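Local coordinates for putative alpha/beta hydrolase FOLD protein (Candidatus Nitrososphaera gargensis, PDB 5A62) that probably hydrolyses carboxylic ester bonds, acting as a carboxylesterase of the alpha/beta hydrolase fold, at residues Y24-I29 with K92-G97; A118-N123 with F214-S219; S125-Q130 with M225-E230; S219-F224 with S246-V251. All coordinates share one frame; numbering follows the deposited sequence. Where two conformers were deposited one is given.

Contact 1: residues Y24-I29 with K92-G97; sequences YPLVLI and KCTIIG
Tyr-24 swings its ring across the start of the neighbouring strand, so that its long axis meets the short Thr-94 side chain at about a right angle. Thr-94 OG1 lies at the ring edge near its plane and donates a 2.9 Å hydrogen bond to Tyr-24 OH. CG of Tyr-24 is anti to the backbone N (chi1 -174°), and this torsion carries the phenol past Pro-25, whose CD rests on one ring face, 3.7 Å from the plane and toward the rim. Asp-117 also binds Tyr-24 OH and forms a salt bridge with Lys-92 NZ, so both polar ends are held by strand 116-122. Between the two strands, paired in parallel register from Leu-26/Thr-94 to Ile-29/Gly-97, the straightest bond runs from Ile-96 N to Val-27 O (2.8 Å, 173° at the hydrogen). These are central strands of the alpha/beta hydrolase sheet; Gly-97 begins the GxSxG pattern that probably forms the nucleophile elbow. On the face turned to helix 256-272, Leu-26 lies alongside Thr-94, with CD2 3.7 Å from Thr-94 CB. Leu-28 likewise runs beside Ile-96, pointing the same way, and its CD2 reaches Ile-96 CD1 at 3.8 Å. The other face, under helix 100-111, is meshed differently: Ile-29 slants across Ile-95, bringing Ile-29 CD1 to 3.6 Å from Ile-95 CG2, while Val-27 CG2 meets Cys-93 SG at 4.1 Å.

Contact 2: residues A118-N123 with F214-S219; sequences AIIMIN and FAIVGS
Asn-123 OD1 accepts the N-H of Gly-218 at 2.8 Å, the donor lying in the carbonyl plane on a lone pair, with 165° at the hydrogen. Val-217 lies against the same oxygen, with CA 3.2 Å and CG2 3.4 Å from Asn-123 OD1. Asn-123 has left the strand, and its side-chain carbonyl takes the next place after the parallel backbone bonds, which end with Asn-123 N on Ile-216 O (2.9 Å). Strands 116-122 and 212-218 are adjacent in the alpha/beta hydrolase sheet. On the face covered by helix 256-272, Phe-214 turns its ring edge to its neighbour: Ala-118 CB sits 4.0 Å from Phe-214 CE1, and Ile-119 O also lies in the ring plane. Ile-120 slants in, its CG1 4.0 Å from Phe-214 CB. Ile-216 CD1 fills in beside Ile-120 CG2 at 4.2 Å. The other face, next to helix 222-234, has fewer side-chain contacts between the segments: Met-121, bent at chi3 (-72°), brings CE only loosely to Ala-215 CB, at 4.4 Å. Because Asn-123 ND2 donates to His-248 O, the amide is bonded at both ends, fixing its flip state and tying this strand end to the loop that carries His-248.

Contact 3: residues S125-Q130 with M225-E230; sequences SPKKFQ and MRLIKE
Ser-125 and Leu-227 form the tight end of this contact, where the loop leaving strand 116-122 of the alpha/beta hydrolase sheet lies along helix 222-234. Ser-125 makes an ST turn: OG accepts from Lys-127 N at 3.0 Å, and the same oxygen abuts Leu-227 CB at 3.6 Å. Torsion chi1 of 87° sets OG between the backbone N and the carbonyl carbon. Leu-227 then forks: CD1 meets Phe-129 CE1 at 3.8 Å, the two side chains at about a right angle, while CD2 packs against Lys-128 O and Lys-127 CB. Ile-228 CD1 closes the inner side against Ser-125 CB at 3.9 Å.

Towards solvent the contact is polar and sparser, apart from one short salt bridge. Lys-127, its chain bent at chi3, crosses Glu-230 at about a right angle. Gln-130, exposed, rests its CG 3.6 Å from Arg-226 NH2, and that guanidinium is anchored by Asp-133. Glu-230 splits its carboxylate between two cations. Arg-226 NE makes a weak hydrogen bond, part of a salt bridge within the helix, to Glu-230 OE2 (3.3 Å), and Lys-127 NZ reaches Glu-230 OE1 at 2.8 Å, on the anti side, 32° out of the carboxylate plane.

Contact 4: residues S219-F224 with S246-V251; sequences SDDDVF and SDHWVV
Asp-220 N donates to Ser-246 O at 2.8 Å, the single hydrogen bond between these two loops, which draws the inverse gamma turn centred on Asp-221 up to the type I turn of Asp-247 to Val-250. Asp-221 has CG anti to the backbone N (chi1 -172°), which sends its carboxylate toward His-248 and lets it cap helix 222-234 as well: OD1 accepts from Phe-224 N at 3.2 Å, approached from well above the carboxylate plane. Asp-221 OD2 lies against the root of the histidine, 3.2 Å from His-248 CA, and at the ring edge 3.4 Å from His-248 CD2; carboxylate and ring planes are 66° apart. Buried in the contact, OD2 has no hydrogen-bond partner in the model. Phe-224 comes to the same corner of the imidazole, its CE2 4.0 Å from His-248 CD2. Asp-247 curls back on its own loop, OD1 taking His-248 N at 2.7 Å and helping to set the histidine backbone. His-248 NE2 is hydrogen-bonded to Ser-99 OG in the GxSxG pattern, and a bound acetate, probably from the crystallisation liquor, lies about 4 Å from the His-248 side chain. The serine-histidine pair with a carboxylate beside it is consistent with the catalytic triad of alpha/beta hydrolases, Asp-221 being the probable acid, although the modelled ring presents CD2 rather than ND1 to it.

How the contacts relate
Contacts 1 and 2 are buried, largely apolar, parallel strand pairings within one mixed sheet, and they adjoin directly because strands 93-98 and 116-122 are neighbours. Contacts 3 and 4 are only partly buried and sit at or beyond the strand ends, where loops meet helix 222-234; both use that helix, contact 4 its start and contact 3 its next turns. Backbone bonds and aliphatic faces dominate the sheet, whereas charged pairs mark contact 3 and carboxylates beside a histidine mark contact 4. Asn-123 joins contact 2 to contact 4 through His-248 O, and Phe-129 of contact 3 touches Phe-224 of contact 4 near the probable active site.

Contact 1: residues Y24-I29 with K92-G97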
loop_
_atom_site.group_PDB
_atom_site.type_symbol
_atom_site.label_atom_id
_atom_site.label_comp_id
_atom_site.label_asym_id
_atom_site.label_seq_id
_atom_site.Cartn_x
_atom_site.Cartn_y
_atom_site.Cartn_z
ATOM N N TYR A 24 17.515 29.938 -10.356
ATOM C CA TYR A 24 17.550 28.477 -10.538
ATOM C C TYR A 24 16.745 27.785 -9.415
ATOM O O TYR A 24 16.991 28.039 -8.245
ATOM C CB TYR A 24 19.000 27.966 -10.536
ATOM C CG TYR A 24 19.069 26.504 -10.874
ATOM C CD1 TYR A 24 18.991 26.061 -12.175
ATOM C CD2 TYR A 24 19.026 25.558 -9.858
ATOM C CE1 TYR A 24 18.970 24.706 -12.491
ATOM C CE2 TYR A 24 19.029 24.230 -10.153
ATOM C CZ TYR A 24 19.010 23.772 -11.458
ATOM O OH TYR A 24 18.927 22.428 -11.862
ATOM N N PRO A 25 15.790 26.933 -9.860
ATOM C CA PRO A 25 14.855 26.336 -8.872
ATOM C C PRO A 25 15.315 25.019 -8.247
ATOM O O PRO A 25 15.731 24.099 -8.934
ATOM C CB PRO A 25 13.640 26.097 -9.701
ATOM C CG PRO A 25 14.180 25.753 -11.060
ATOM C CD PRO A 25 15.378 26.611 -11.225
ATOM N N LEU A 26 15.206 25.016 -6.940
ATOM C CA LEU A 26 15.457 23.836 -6.108
ATOM C C LEU A 26 14.143 23.461 -5.455
ATOM O O LEU A 26 13.404 24.323 -4.977
ATOM C CB LEU A 26 16.442 24.160 -5.010
ATOM C CG LEU A 26 17.846 24.643 -5.442
ATOM C CD1 LEU A 26 18.740 24.889 -4.278
ATOM C CD2 LEU A 26 18.530 23.719 -6.399
ATOM N N VAL A 27 13.851 22.162 -5.449
ATOM C CA VAL A 27 12.643 21.622 -4.875
ATOM C C VAL A 27 12.990 20.761 -3.688
ATOM O O VAL A 27 13.788 19.846 -3.873
ATOM C CB VAL A 27 11.895 20.778 -5.936
ATOM C CG1 VAL A 27 10.611 20.197 -5.367
ATOM C CG2 VAL A 27 11.618 21.604 -7.197
ATOM N N LEU A 28 12.406 21.057 -2.559
ATOM C CA LEU A 28 12.684 20.373 -1.291
ATOM C C LEU A 28 11.539 19.449 -0.986
ATOM O O LEU A 28 10.386 19.878 -0.936
ATOM C CB LEU A 28 12.916 21.283 -0.101
ATOM C CG LEU A 28 13.880 22.422 -0.373
ATOM C CD1 LEU A 28 14.051 23.249 0.871
ATOM C CD2 LEU A 28 15.216 21.951 -0.790
ATOM N N ILE A 29 11.852 18.165 -0.716
ATOM C CA ILE A 29 10.815 17.149 -0.423
ATOM C C ILE A 29 11.119 16.481 0.895
ATOM O O ILE A 29 12.155 15.822 1.046
ATOM C CB ILE A 29 10.683 16.143 -1.548
ATOM C CG1 ILE A 29 10.676 16.805 -2.937
ATOM C CG2 ILE A 29 9.446 15.322 -1.352
ATOM C CD1 ILE A 29 10.362 15.869 -4.074
ATOM N N LYS A 92 13.337 23.071 -15.652
ATOM C CA LYS A 92 14.542 22.272 -15.254
ATOM C C LYS A 92 14.961 22.684 -13.860
ATOM O O LYS A 92 15.136 23.859 -13.584
ATOM C CB LYS A 92 15.752 22.449 -16.189
ATOM C CG LYS A 92 15.685 21.564 -17.436
ATOM C CD LYS A 92 17.032 21.140 -18.020
ATOM C CE LYS A 92 17.317 19.662 -17.732
ATOM N NZ LYS A 92 18.751 19.269 -17.918
ATOM N N CYS A 93 15.168 21.705 -12.988
ATOM C CA CYS A 93 15.353 21.999 -11.572
ATOM C C CYS A 93 16.284 20.958 -10.976
ATOM O O CYS A 93 16.628 19.954 -11.646
ATOM C CB CYS A 93 14.036 21.983 -10.821
ATOM S SG CYS A 93 13.213 20.359 -10.741
ATOM N N THR A 94 16.656 21.154 -9.736
ATOM C CA THR A 94 17.321 20.157 -8.946
ATOM C C THR A 94 16.381 19.839 -7.781
ATOM O O THR A 94 15.855 20.744 -7.150
ATOM C CB THR A 94 18.654 20.624 -8.466
ATOM O OG1 THR A 94 19.512 20.642 -9.637
ATOM C CG2 THR A 94 19.260 19.702 -7.428
ATOM N N ILE A 95 16.249 18.567 -7.421
ATOM C CA ILE A 95 15.365 18.138 -6.321
ATOM C C ILE A 95 16.226 17.591 -5.184
ATOM O O ILE A 95 17.078 16.763 -5.415
ATOM C CB ILE A 95 14.413 17.070 -6.809
ATOM C CG1 ILE A 95 13.585 17.557 -7.989
ATOM C CG2 ILE A 95 13.482 16.658 -5.699
ATOM C CD1 ILE A 95 12.777 16.473 -8.727
ATOM N N ILE A 96 15.936 18.076 -4.011
ATOM C CA ILE A 96 16.582 17.693 -2.759
ATOM C C ILE A 96 15.501 16.961 -1.942
ATOM O O ILE A 96 14.555 17.585 -1.519
ATOM C CB ILE A 96 17.167 18.838 -1.979
ATOM C CG1 ILE A 96 18.213 19.553 -2.871
ATOM C CG2 ILE A 96 17.762 18.324 -0.692
ATOM C CD1 ILE A 96 18.548 20.910 -2.345
ATOM N N GLY A 97 15.700 15.648 -1.754
ATOM C CA GLY A 97 14.686 14.888 -1.055
ATOM C C GLY A 97 15.206 14.077 0.074
ATOM O O GLY A 97 16.241 13.442 -0.066
#

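Contact 2: residues A118-N123 with F214-S219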
loop_
_atom_site.group_PDB
_atom_site.type_symbol
_atom_site.label_atom_id
_atom_site.label_comp_id
_atom_site.label_asym_id
_atom_site.label_seq_id
_atom_site.Cartn_x
_atom_site.Cartn_y
_atom_site.Cartn_z
ATOM N N ALA A 118 19.441 17.346 -11.697
ATOM C CA ALA A 118 20.090 16.610 -10.639
ATOM C C ALA A 118 19.089 16.334 -9.556
ATOM O O ALA A 118 18.127 17.070 -9.358
ATOM C CB ALA A 118 21.233 17.369 -10.050
ATOM N N ILE A 119 19.367 15.252 -8.866
ATOM C CA ILE A 119 18.695 14.951 -7.610
ATOM C C ILE A 119 19.745 14.731 -6.530
ATOM O O ILE A 119 20.825 14.225 -6.772
ATOM C CB ILE A 119 17.764 13.783 -7.672
ATOM C CG1 ILE A 119 18.428 12.447 -7.867
ATOM C CG2 ILE A 119 16.708 14.030 -8.707
ATOM C CD1 ILE A 119 17.452 11.273 -7.821
ATOM N N ILE A 120 19.349 15.117 -5.300
ATOM C CA ILE A 120 20.172 15.002 -4.097
ATOM C C ILE A 120 19.326 14.286 -3.098
ATOM O O ILE A 120 18.380 14.888 -2.567
ATOM C CB ILE A 120 20.686 16.333 -3.577
ATOM C CG1 ILE A 120 21.464 17.032 -4.682
ATOM C CG2 ILE A 120 21.581 16.061 -2.340
ATOM C CD1 ILE A 120 21.874 18.449 -4.338
ATOM N N MET A 121 19.639 13.048 -2.802
ATOM C CA MET A 121 18.849 12.196 -1.905
ATOM C C MET A 121 19.524 12.145 -0.549
ATOM O O MET A 121 20.700 11.740 -0.478
ATOM C CB MET A 121 18.759 10.788 -2.447
ATOM C CG MET A 121 18.086 10.695 -3.805
ATOM S SD MET A 121 18.045 9.041 -4.477
ATOM C CE MET A 121 19.778 8.800 -4.907
ATOM N N ILE A 122 18.869 12.565 0.506
ATOM C CA ILE A 122 19.407 12.597 1.850
ATOM C C ILE A 122 18.715 11.448 2.581
ATOM O O ILE A 122 17.504 11.461 2.779
ATOM C CB ILE A 122 19.149 13.894 2.546
ATOM C CG1 ILE A 122 19.678 15.083 1.716
ATOM C CG2 ILE A 122 19.729 13.822 3.974
ATOM C CD1 ILE A 122 19.373 16.433 2.290
ATOM N N ASN A 123 19.460 10.388 2.963
ATOM C CA ASN A 123 18.915 9.152 3.492
ATOM C C ASN A 123 17.709 8.708 2.705
ATOM O O ASN A 123 16.669 8.399 3.285
ATOM C CB ASN A 123 18.553 9.337 4.994
ATOM C CG ASN A 123 19.775 9.540 5.870
ATOM O OD1 ASN A 123 20.868 9.027 5.566
ATOM N ND2 ASN A 123 19.575 10.287 6.951
ATOM N N PHE A 214 23.141 12.476 -6.744
ATOM C CA PHE A 214 23.906 12.683 -5.564
ATOM C C PHE A 214 23.169 12.077 -4.370
ATOM O O PHE A 214 21.954 12.052 -4.327
ATOM C CB PHE A 214 24.110 14.157 -5.265
ATOM C CG PHE A 214 24.778 14.949 -6.356
ATOM C CD1 PHE A 214 24.053 15.598 -7.341
ATOM C CD2 PHE A 214 26.145 15.133 -6.317
ATOM C CE1 PHE A 214 24.705 16.365 -8.299
ATOM C CE2 PHE A 214 26.784 15.890 -7.280
ATOM C CZ PHE A 214 26.084 16.501 -8.259
ATOM N N ALA A 215 23.893 11.607 -3.387
ATOM C CA ALA A 215 23.312 11.077 -2.161
ATOM C C ALA A 215 24.179 11.466 -0.968
ATOM O O ALA A 215 25.416 11.458 -1.016
ATOM C CB ALA A 215 23.140 9.599 -2.196
ATOM N N ILE A 216 23.528 11.854 0.094
ATOM C CA ILE A 216 24.108 12.087 1.438
ATOM C C ILE A 216 23.443 11.133 2.396
ATOM O O ILE A 216 22.215 11.172 2.501
ATOM C CB ILE A 216 23.899 13.530 1.873
ATOM C CG1 ILE A 216 24.389 14.509 0.789
ATOM C CG2 ILE A 216 24.591 13.764 3.213
ATOM C CD1 ILE A 216 24.142 15.985 1.038
ATOM N N VAL A 217 24.204 10.260 3.071
ATOM C CA VAL A 217 23.636 9.257 3.932
ATOM C C VAL A 217 24.334 9.290 5.275
ATOM O O VAL A 217 25.560 9.429 5.309
ATOM C CB VAL A 217 23.694 7.866 3.283
ATOM C CG1 VAL A 217 25.074 7.366 3.027
ATOM C CG2 VAL A 217 22.966 6.827 4.117
ATOM N N GLY A 218 23.578 9.147 6.342
ATOM C CA GLY A 218 24.140 9.049 7.687
ATOM C C GLY A 218 24.692 7.655 7.903
ATOM O O GLY A 218 24.018 6.677 7.626
ATOM N N SER A 219 25.912 7.557 8.431
ATOM C CA SER A 219 26.577 6.262 8.586
ATOM C C SER A 219 25.804 5.364 9.532
ATOM O O SER A 219 25.922 4.153 9.396
ATOM C CB SER A 219 28.020 6.451 9.059
ATOM O OG SER A 219 28.065 6.861 10.415
#

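Contact 3: residues S125-Q130 with M225-E230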
loop_
_atom_site.group_PDB
_atom_site.type_symbol
_atom_site.label_atom_id
_atom_site.label_comp_id
_atom_site.label_asym_id
_atom_site.label_seq_id
_atom_site.Cartn_x
_atom_site.Cartn_y
_atom_site.Cartn_z
ATOM N N SER A 125 16.843 6.547 -1.337
ATOM C CA SER A 125 17.397 5.858 -2.489
ATOM C C SER A 125 16.307 5.544 -3.485
ATOM O O SER A 125 15.120 5.629 -3.149
ATOM C CB SER A 125 18.028 4.547 -2.021
ATOM O OG SER A 125 17.110 3.461 -1.970
ATOM N N PRO A 126 16.655 5.087 -4.676
ATOM C CA PRO A 126 15.686 4.629 -5.656
ATOM C C PRO A 126 15.237 3.176 -5.454
ATOM O O PRO A 126 14.414 2.702 -6.201
ATOM C CB PRO A 126 16.446 4.737 -6.980
ATOM C CG PRO A 126 17.868 4.687 -6.580
ATOM C CD PRO A 126 18.030 5.143 -5.199
ATOM N N LYS A 127 15.762 2.461 -4.478
ATOM C CA LYS A 127 15.475 1.062 -4.336
ATOM C C LYS A 127 14.182 0.779 -3.578
ATOM O O LYS A 127 13.746 1.533 -2.695
ATOM C CB LYS A 127 16.637 0.395 -3.601
ATOM C CG LYS A 127 17.845 0.425 -4.517
ATOM C CD LYS A 127 18.822 -0.711 -4.352
ATOM C CE LYS A 127 18.153 -2.052 -4.548
ATOM N NZ LYS A 127 19.158 -3.139 -4.529
ATOM N N LYS A 128 13.595 -0.341 -3.934
ATOM C CA LYS A 128 12.571 -0.934 -3.107
ATOM C C LYS A 128 13.170 -1.403 -1.810
ATOM O O LYS A 128 14.347 -1.812 -1.718
ATOM C CB LYS A 128 11.993 -2.174 -3.784
ATOM C CG LYS A 128 10.956 -1.968 -4.774
ATOM C CD LYS A 128 10.187 -3.322 -5.042
ATOM C CE LYS A 128 9.032 -3.779 -4.141
ATOM N NZ LYS A 128 7.976 -2.747 -3.794
ATOM N N PHE A 129 12.368 -1.412 -0.774
ATOM C CA PHE A 129 12.778 -1.955 0.515
ATOM C C PHE A 129 12.662 -3.468 0.516
ATOM O O PHE A 129 11.858 -4.048 -0.178
ATOM C CB PHE A 129 11.919 -1.406 1.641
ATOM C CG PHE A 129 12.124 0.070 1.857
ATOM C CD1 PHE A 129 13.188 0.560 2.577
ATOM C CD2 PHE A 129 11.238 0.990 1.283
ATOM C CE1 PHE A 129 13.389 1.918 2.726
ATOM C CE2 PHE A 129 11.418 2.349 1.439
ATOM C CZ PHE A 129 12.495 2.822 2.151
ATOM N N GLN A 130 13.489 -4.077 1.334
ATOM C CA GLN A 130 13.207 -5.432 1.739
ATOM C C GLN A 130 12.074 -5.420 2.758
ATOM O O GLN A 130 11.891 -4.492 3.539
ATOM C CB GLN A 130 14.488 -6.046 2.330
ATOM C CG GLN A 130 15.603 -6.298 1.291
ATOM C CD GLN A 130 15.161 -7.159 0.090
ATOM O OE1 GLN A 130 15.067 -6.701 -1.051
ATOM N NE2 GLN A 130 14.859 -8.424 0.362
ATOM N N MET A 225 22.051 3.177 4.360
ATOM C CA MET A 225 23.435 2.827 3.986
ATOM C C MET A 225 23.472 1.651 3.080
ATOM O O MET A 225 24.154 1.620 2.088
ATOM C CB MET A 225 24.318 2.568 5.205
ATOM C CG MET A 225 24.728 3.834 5.924
ATOM S SD MET A 225 25.989 4.795 5.085
ATOM C CE MET A 225 27.429 3.775 5.463
ATOM N N ARG A 226 22.702 0.632 3.435
ATOM C CA ARG A 226 22.705 -0.590 2.659
ATOM C C ARG A 226 22.115 -0.312 1.250
ATOM O O ARG A 226 22.667 -0.707 0.202
ATOM C CB ARG A 226 21.930 -1.679 3.353
ATOM C CG ARG A 226 22.109 -3.020 2.640
ATOM C CD ARG A 226 21.106 -4.076 3.115
ATOM N NE ARG A 226 19.818 -3.857 2.467
ATOM C CZ ARG A 226 18.648 -3.562 3.058
ATOM N NH1 ARG A 226 18.517 -3.365 4.327
ATOM N NH2 ARG A 226 17.591 -3.499 2.263
ATOM N N LEU A 227 20.962 0.357 1.186
ATOM C CA LEU A 227 20.355 0.636 -0.088
ATOM C C LEU A 227 21.173 1.554 -0.964
ATOM O O LEU A 227 21.195 1.324 -2.165
ATOM C CB LEU A 227 18.946 1.171 0.147
ATOM C CG LEU A 227 17.924 0.247 0.778
ATOM C CD1 LEU A 227 16.630 0.993 1.055
ATOM C CD2 LEU A 227 17.642 -0.969 -0.032
ATOM N N ILE A 228 21.801 2.567 -0.409
ATOM C CA ILE A 228 22.571 3.466 -1.226
ATOM C C ILE A 228 23.826 2.844 -1.679
ATOM O O ILE A 228 24.265 3.091 -2.803
ATOM C CB ILE A 228 22.727 4.839 -0.552
ATOM C CG1 ILE A 228 22.820 5.918 -1.660
ATOM C CG2 ILE A 228 23.798 4.851 0.499
ATOM C CD1 ILE A 228 21.582 6.122 -2.445
ATOM N N LYS A 229 24.433 1.979 -0.893
ATOM C CA LYS A 229 25.595 1.228 -1.345
ATOM C C LYS A 229 25.254 0.308 -2.486
ATOM O O LYS A 229 25.966 0.190 -3.510
ATOM C CB LYS A 229 26.233 0.502 -0.173
ATOM C CG LYS A 229 27.059 1.493 0.632
ATOM C CD LYS A 229 27.859 0.856 1.761
ATOM C CE LYS A 229 27.129 0.967 3.092
ATOM N NZ LYS A 229 27.760 0.181 4.198
ATOM N N GLU A 230 24.067 -0.322 -2.420
ATOM C CA GLU A 230 23.600 -1.135 -3.508
ATOM C C GLU A 230 23.349 -0.263 -4.736
ATOM O O GLU A 230 23.663 -0.630 -5.877
ATOM C CB GLU A 230 22.323 -1.919 -3.109
ATOM C CG GLU A 230 22.534 -2.957 -2.019
ATOM C CD GLU A 230 21.255 -3.562 -1.396
ATOM O OE1 GLU A 230 20.136 -3.267 -1.877
ATOM O OE2 GLU A 230 21.390 -4.352 -0.407
#

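Contact 4: residues S219-F224 with S246-V251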
loop_
_atom_site.group_PDB
_atom_site.type_symbol
_atom_site.label_atom_id
_atom_site.label_comp_id
_atom_site.label_asym_id
_atom_site.label_seq_id
_atom_site.Cartn_x
_atom_site.Cartn_y
_atom_site.Cartn_z
ATOM N N SER A 219 25.912 7.557 8.431
ATOM C CA SER A 219 26.577 6.262 8.586
ATOM C C SER A 219 25.804 5.364 9.532
ATOM O O SER A 219 25.922 4.153 9.396
ATOM C CB SER A 219 28.020 6.451 9.059
ATOM O OG SER A 219 28.065 6.861 10.415
ATOM N N ASP A 220 25.025 5.907 10.440
ATOM C CA ASP A 220 24.222 5.109 11.364
ATOM C C ASP A 220 22.853 4.689 10.849
ATOM O O ASP A 220 22.140 3.935 11.523
ATOM C CB ASP A 220 24.099 5.837 12.702
ATOM C CG ASP A 220 25.411 5.917 13.425
ATOM O OD1 ASP A 220 26.243 4.973 13.301
ATOM O OD2 ASP A 220 25.623 6.918 14.096
ATOM N N ASP A 221 22.476 5.126 9.640
ATOM C CA ASP A 221 21.185 4.765 9.060
ATOM C C ASP A 221 21.393 3.442 8.327
ATOM O O ASP A 221 21.744 3.415 7.144
ATOM C CB ASP A 221 20.732 5.871 8.099
ATOM C CG ASP A 221 19.321 5.667 7.614
ATOM O OD1 ASP A 221 18.824 4.498 7.600
ATOM O OD2 ASP A 221 18.612 6.684 7.285
ATOM N N ASP A 222 21.211 2.325 9.019
ATOM C CA ASP A 222 21.655 1.093 8.455
ATOM C C ASP A 222 20.871 0.779 7.170
ATOM O O ASP A 222 21.453 0.232 6.239
ATOM C CB ASP A 222 21.450 -0.045 9.475
ATOM C CG ASP A 222 22.416 0.023 10.687
ATOM O OD1 ASP A 222 23.505 0.611 10.610
ATOM O OD2 ASP A 222 22.047 -0.517 11.758
ATOM N N VAL A 223 19.566 1.022 7.146
ATOM C CA VAL A 223 18.775 0.693 5.991
ATOM C C VAL A 223 19.243 1.489 4.792
ATOM O O VAL A 223 19.494 0.918 3.703
ATOM C CB VAL A 223 17.267 0.833 6.191
ATOM C CG1 VAL A 223 16.477 0.732 4.903
ATOM C CG2 VAL A 223 16.763 -0.215 7.196
ATOM N N PHE A 224 19.312 2.804 4.933
ATOM C CA PHE A 224 19.720 3.605 3.761
ATOM C C PHE A 224 21.153 3.467 3.412
ATOM O O PHE A 224 21.496 3.540 2.251
ATOM C CB PHE A 224 19.230 5.066 3.877
ATOM C CG PHE A 224 17.754 5.153 3.671
ATOM C CD1 PHE A 224 17.214 5.009 2.407
ATOM C CD2 PHE A 224 16.906 5.275 4.729
ATOM C CE1 PHE A 224 15.863 5.055 2.206
ATOM C CE2 PHE A 224 15.540 5.339 4.540
ATOM C CZ PHE A 224 15.021 5.229 3.266
ATOM N N SER A 246 25.964 10.369 11.797
ATOM C CA SER A 246 24.606 10.815 11.632
ATOM C C SER A 246 23.699 9.630 11.285
ATOM O O SER A 246 24.169 8.590 10.827
ATOM C CB SER A 246 24.515 11.829 10.475
ATOM O OG SER A 246 25.222 13.030 10.791
ATOM N N ASP A 247 22.416 9.805 11.529
ATOM C CA ASP A 247 21.413 8.764 11.314
ATOM C C ASP A 247 20.261 9.318 10.464
ATOM O O ASP A 247 20.371 10.333 9.759
ATOM C CB ASP A 247 20.969 8.350 12.723
ATOM C CG ASP A 247 20.412 6.941 12.814
ATOM O OD1 ASP A 247 19.886 6.400 11.826
ATOM O OD2 ASP A 247 20.440 6.358 13.961
ATOM N N HIS A 248 19.135 8.618 10.449
ATOM C CA HIS A 248 18.045 8.909 9.560
ATOM C C HIS A 248 17.559 10.337 9.644
ATOM O O HIS A 248 17.313 10.998 8.614
ATOM C CB HIS A 248 16.853 8.005 9.921
ATOM C CG HIS A 248 15.650 8.179 9.046
ATOM N ND1 HIS A 248 14.541 8.898 9.445
ATOM C CD2 HIS A 248 15.372 7.723 7.804
ATOM C CE1 HIS A 248 13.614 8.850 8.503
ATOM N NE2 HIS A 248 14.103 8.154 7.495
ATOM N N TRP A 249 17.402 10.840 10.863
ATOM C CA TRP A 249 16.851 12.160 11.069
ATOM C C TRP A 249 17.876 13.292 11.070
ATOM O O TRP A 249 17.802 14.270 11.791
ATOM C CB TRP A 249 15.982 12.175 12.336
ATOM C CG TRP A 249 14.735 11.446 12.174
ATOM C CD1 TRP A 249 14.459 10.169 12.619
ATOM C CD2 TRP A 249 13.571 11.882 11.456
ATOM N NE1 TRP A 249 13.196 9.811 12.239
ATOM C CE2 TRP A 249 12.618 10.842 11.550
ATOM C CE3 TRP A 249 13.208 13.078 10.801
ATOM C CZ2 TRP A 249 11.354 10.943 10.970
ATOM C CZ3 TRP A 249 11.967 13.156 10.220
ATOM C CH2 TRP A 249 11.049 12.088 10.316
ATOM N N VAL A 250 18.836 13.181 10.171
ATOM C CA VAL A 250 19.911 14.150 10.043
ATOM C C VAL A 250 19.356 15.543 9.767
ATOM O O VAL A 250 19.976 16.541 10.108
ATOM C CB VAL A 250 20.938 13.716 8.935
ATOM C CG1 VAL A 250 20.320 13.777 7.554
ATOM C CG2 VAL A 250 22.215 14.542 9.008
ATOM N N VAL A 251 18.211 15.663 9.096
ATOM C CA VAL A 251 17.598 16.938 8.777
ATOM C C VAL A 251 17.095 17.660 10.048
ATOM O O VAL A 251 16.887 18.853 10.046
ATOM C CB VAL A 251 16.472 16.766 7.728
ATOM C CG1 VAL A 251 15.410 15.803 8.202
ATOM C CG2 VAL A 251 15.820 18.066 7.339
#